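Local coordinates for protein HTH-type transcriptional activator AmpR (Pseudomonas aeruginosa PAO1, PDB 5MMH) that activates transcription of the beta-lactamase gene ampC, its effector domain recognising muropeptides derived from the cell wall, at residues D60-F65 / W183-Q188. Sequence-based numbering, arbitrary orientation.
Sequences DYAIRF and WLTRLQ
A chi1 of 176° carries CG of Leu-184 to the side opposite its backbone N, and the Tyr-61 ring lies beside its own N, anti to the carbonyl carbon, placing the leucine's isobutyl group over one face of the tyrosine. Leu-184 CD2 sits 4.0 Å from the Tyr-61 ring centroid and 13° off its normal, a CH-pi contact, while Leu-184 CD1 reaches the ring root at Tyr-61 CG (3.5 Å) and packs on Ile-63 CG1. At the ring edge, near its plane, Thr-185 O approaches Tyr-61 CD1.

The Thr-185 side chain serves the other face of the sheet. A chi1 of 84° sets OG1 between N and C, from where it donates to Ala-62 O at 2.9 Å. That carbonyl also accepts from Thr-185 N, the two donors arriving from opposite faces of its plane. The return bond, Ala-62 N to Thr-185 O (3.0 Å), completes a hydrogen-bonded antiparallel pair; Ile-63 with Leu-184 follows as the non-hydrogen-bonded pair, and Arg-64 with Trp-183 is hydrogen-bonded again, Trp-183 N giving to Arg-64 O at 2.9 Å.

These strands are central neighbours in the mixed sheet of one lobe of the LysR-type effector domain, a periplasmic-binding-protein-like fold. Strand 61-66, parallel to 13-19 on its far side, meets the antiparallel strand 181-187; helix 194-215 covers Tyr-61 through Met-196 and Arg-200.

A water donates to Thr-185 OG1 and accepts from Arg-64 NH1 (2.7 Å), lying at the edge of the guanidinium, in its plane. Arg-64 makes a cation-pi contact with Trp-70, and Trp-183 meets Trp-70 edge-to-face. Where the strands splay, with Asp-60 CA 8.0 Å from Leu-187 CA, a second water joins Asp-60 O to Leu-187 N (2.8 Å from the water) in place of a direct bond at the next hydrogen-bonded position.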
loop_
_atom_site.group_PDB
_atom_site.type_symbol
_atom_site.label_atom_id
_atom_site.label_comp_id
_atom_site.label_asym_id
_atom_site.label_seq_id
_atom_site.Cartn_x
_atom_site.Cartn_y
_atom_site.Cartn_z
ATOM N N ASP A 60 -9.614 -11.008 -15.427
ATOM C CA ASP A 60 -10.431 -10.601 -16.568
ATOM C C ASP A 60 -10.264 -9.104 -16.832
ATOM O O ASP A 60 -9.996 -8.700 -17.968
ATOM C CB ASP A 60 -11.905 -10.975 -16.334
ATOM C CG ASP A 60 -12.103 -12.482 -16.095
ATOM O OD1 ASP A 60 -11.540 -13.283 -16.863
ATOM O OD2 ASP A 60 -12.790 -12.881 -15.123
ATOM N N TYR A 61 -10.386 -8.266 -15.787
ATOM C CA TYR A 61 -10.120 -6.831 -15.873
ATOM C C TYR A 61 -9.073 -6.380 -14.858
ATOM O O TYR A 61 -8.968 -6.932 -13.759
ATOM C CB TYR A 61 -11.362 -6.002 -15.602
ATOM C CG TYR A 61 -12.462 -5.965 -16.663
ATOM C CD1 TYR A 61 -12.246 -5.414 -17.930
ATOM C CD2 TYR A 61 -13.737 -6.395 -16.351
ATOM C CE1 TYR A 61 -13.287 -5.349 -18.887
ATOM C CE2 TYR A 61 -14.788 -6.327 -17.287
ATOM C CZ TYR A 61 -14.555 -5.800 -18.540
ATOM O OH TYR A 61 -15.593 -5.756 -19.430
ATOM N N ALA A 62 -8.365 -5.306 -15.196
ATOM C CA ALA A 62 -7.511 -4.595 -14.256
ATOM C C ALA A 62 -7.843 -3.108 -14.275
ATOM O O ALA A 62 -7.883 -2.494 -15.345
ATOM C CB ALA A 62 -6.025 -4.786 -14.580
ATOM N N ILE A 63 -8.064 -2.524 -13.100
ATOM C CA ILE A 63 -8.291 -1.088 -12.961
ATOM C C ILE A 63 -6.987 -0.442 -12.525
ATOM O O ILE A 63 -6.400 -0.827 -11.506
ATOM C CB ILE A 63 -9.405 -0.785 -11.948
ATOM C CG1 ILE A 63 -10.754 -1.339 -12.430
ATOM C CG2 ILE A 63 -9.470 0.737 -11.651
ATOM C CD1 ILE A 63 -11.851 -1.254 -11.350
ATOM N N ARG A 64 -6.507 0.535 -13.280
ATOM C CA ARG A 64 -5.220 1.121 -12.928
ATOM C C ARG A 64 -5.235 2.602 -13.267
ATOM O O ARG A 64 -6.199 3.122 -13.835
ATOM C CB ARG A 64 -4.086 0.379 -13.627
ATOM C CG ARG A 64 -4.223 0.345 -15.105
ATOM C CD ARG A 64 -3.436 -0.811 -15.669
ATOM N NE ARG A 64 -2.018 -0.694 -15.352
ATOM C CZ ARG A 64 -1.054 -1.312 -16.026
ATOM N NH1 ARG A 64 -1.360 -2.094 -17.058
ATOM N NH2 ARG A 64 0.215 -1.131 -15.680
ATOM N N PHE A 65 -4.148 3.277 -12.909
ATOM C CA PHE A 65 -4.033 4.725 -13.011
ATOM C C PHE A 65 -2.990 5.092 -14.061
ATOM O O PHE A 65 -1.901 4.517 -14.076
ATOM C CB PHE A 65 -3.649 5.337 -11.656
ATOM C CG PHE A 65 -3.356 6.824 -11.710
ATOM C CD1 PHE A 65 -4.372 7.757 -11.518
ATOM C CD2 PHE A 65 -2.059 7.287 -11.967
ATOM C CE1 PHE A 65 -4.102 9.135 -11.579
ATOM C CE2 PHE A 65 -1.776 8.642 -12.021
ATOM C CZ PHE A 65 -2.802 9.580 -11.825
ATOM N N TRP A 183 -8.696 3.808 -15.092
ATOM C CA TRP A 183 -9.132 3.135 -16.309
ATOM C C TRP A 183 -9.555 1.709 -15.995
ATOM O O TRP A 183 -8.906 1.028 -15.197
ATOM C CB TRP A 183 -8.003 3.088 -17.355
ATOM C CG TRP A 183 -7.492 4.439 -17.760
ATOM C CD1 TRP A 183 -6.614 5.233 -17.066
ATOM C CD2 TRP A 183 -7.830 5.159 -18.950
ATOM N NE1 TRP A 183 -6.385 6.403 -17.757
ATOM C CE2 TRP A 183 -7.130 6.388 -18.912
ATOM C CE3 TRP A 183 -8.664 4.890 -20.043
ATOM C CZ2 TRP A 183 -7.228 7.337 -19.936
ATOM C CZ3 TRP A 183 -8.762 5.831 -21.045
ATOM C CH2 TRP A 183 -8.052 7.046 -20.983
ATOM N N LEU A 184 -10.616 1.237 -16.643
ATOM C CA LEU A 184 -10.909 -0.191 -16.662
ATOM C C LEU A 184 -10.246 -0.794 -17.902
ATOM O O LEU A 184 -10.616 -0.461 -19.032
ATOM C CB LEU A 184 -12.412 -0.436 -16.653
ATOM C CG LEU A 184 -12.816 -1.899 -16.773
ATOM C CD1 LEU A 184 -12.507 -2.673 -15.470
ATOM C CD2 LEU A 184 -14.277 -1.974 -17.105
ATOM N N THR A 185 -9.254 -1.659 -17.700
ATOM C CA THR A 185 -8.478 -2.208 -18.801
ATOM C C THR A 185 -8.707 -3.707 -18.916
ATOM O O THR A 185 -9.137 -4.371 -17.968
ATOM C CB THR A 185 -6.975 -1.924 -18.637
ATOM O OG1 THR A 185 -6.366 -2.908 -17.785
ATOM C CG2 THR A 185 -6.752 -0.548 -18.050
ATOM N N ARG A 186 -8.412 -4.230 -20.104
ATOM C CA ARG A 186 -8.581 -5.637 -20.428
ATOM C C ARG A 186 -7.605 -5.967 -21.552
ATOM O O ARG A 186 -7.195 -5.081 -22.306
ATOM C CB ARG A 186 -10.039 -5.933 -20.821
ATOM C CG ARG A 186 -10.224 -6.933 -21.925
ATOM C CD ARG A 186 -11.686 -7.098 -22.312
ATOM N NE ARG A 186 -12.066 -6.122 -23.318
ATOM C CZ ARG A 186 -11.847 -6.271 -24.617
ATOM N NH1 ARG A 186 -11.246 -7.360 -25.066
ATOM N NH2 ARG A 186 -12.221 -5.323 -25.462
ATOM N N LEU A 187 -7.198 -7.233 -21.637
ATOM C CA LEU A 187 -6.318 -7.657 -22.721
ATOM C C LEU A 187 -7.085 -7.703 -24.038
ATOM O O LEU A 187 -8.204 -8.212 -24.088
ATOM C CB LEU A 187 -5.713 -9.031 -22.410
ATOM C CG LEU A 187 -4.452 -9.022 -21.540
ATOM C CD1 LEU A 187 -3.896 -10.437 -21.365
ATOM C CD2 LEU A 187 -3.418 -8.110 -22.153
ATOM N N GLN A 188 -6.469 -7.174 -25.107
ATOM C CA GLN A 188 -7.052 -7.261 -26.452
ATOM C C GLN A 188 -7.287 -8.708 -26.872
ATOM O O GLN A 188 -8.219 -8.988 -27.638
ATOM C CB GLN A 188 -6.144 -6.572 -27.485
ATOM C CG GLN A 188 -6.545 -5.148 -27.895
ATOM C CD GLN A 188 -5.343 -4.204 -28.092
ATOM O OE1 GLN A 188 -4.183 -4.624 -28.090
ATOM N NE2 GLN A 188 -5.636 -2.920 -28.246
HETATM O O HOH W 1 -8.171 -9.180 -19.910
HETATM O O HOH W 2 -3.640 -3.217 -18.052
#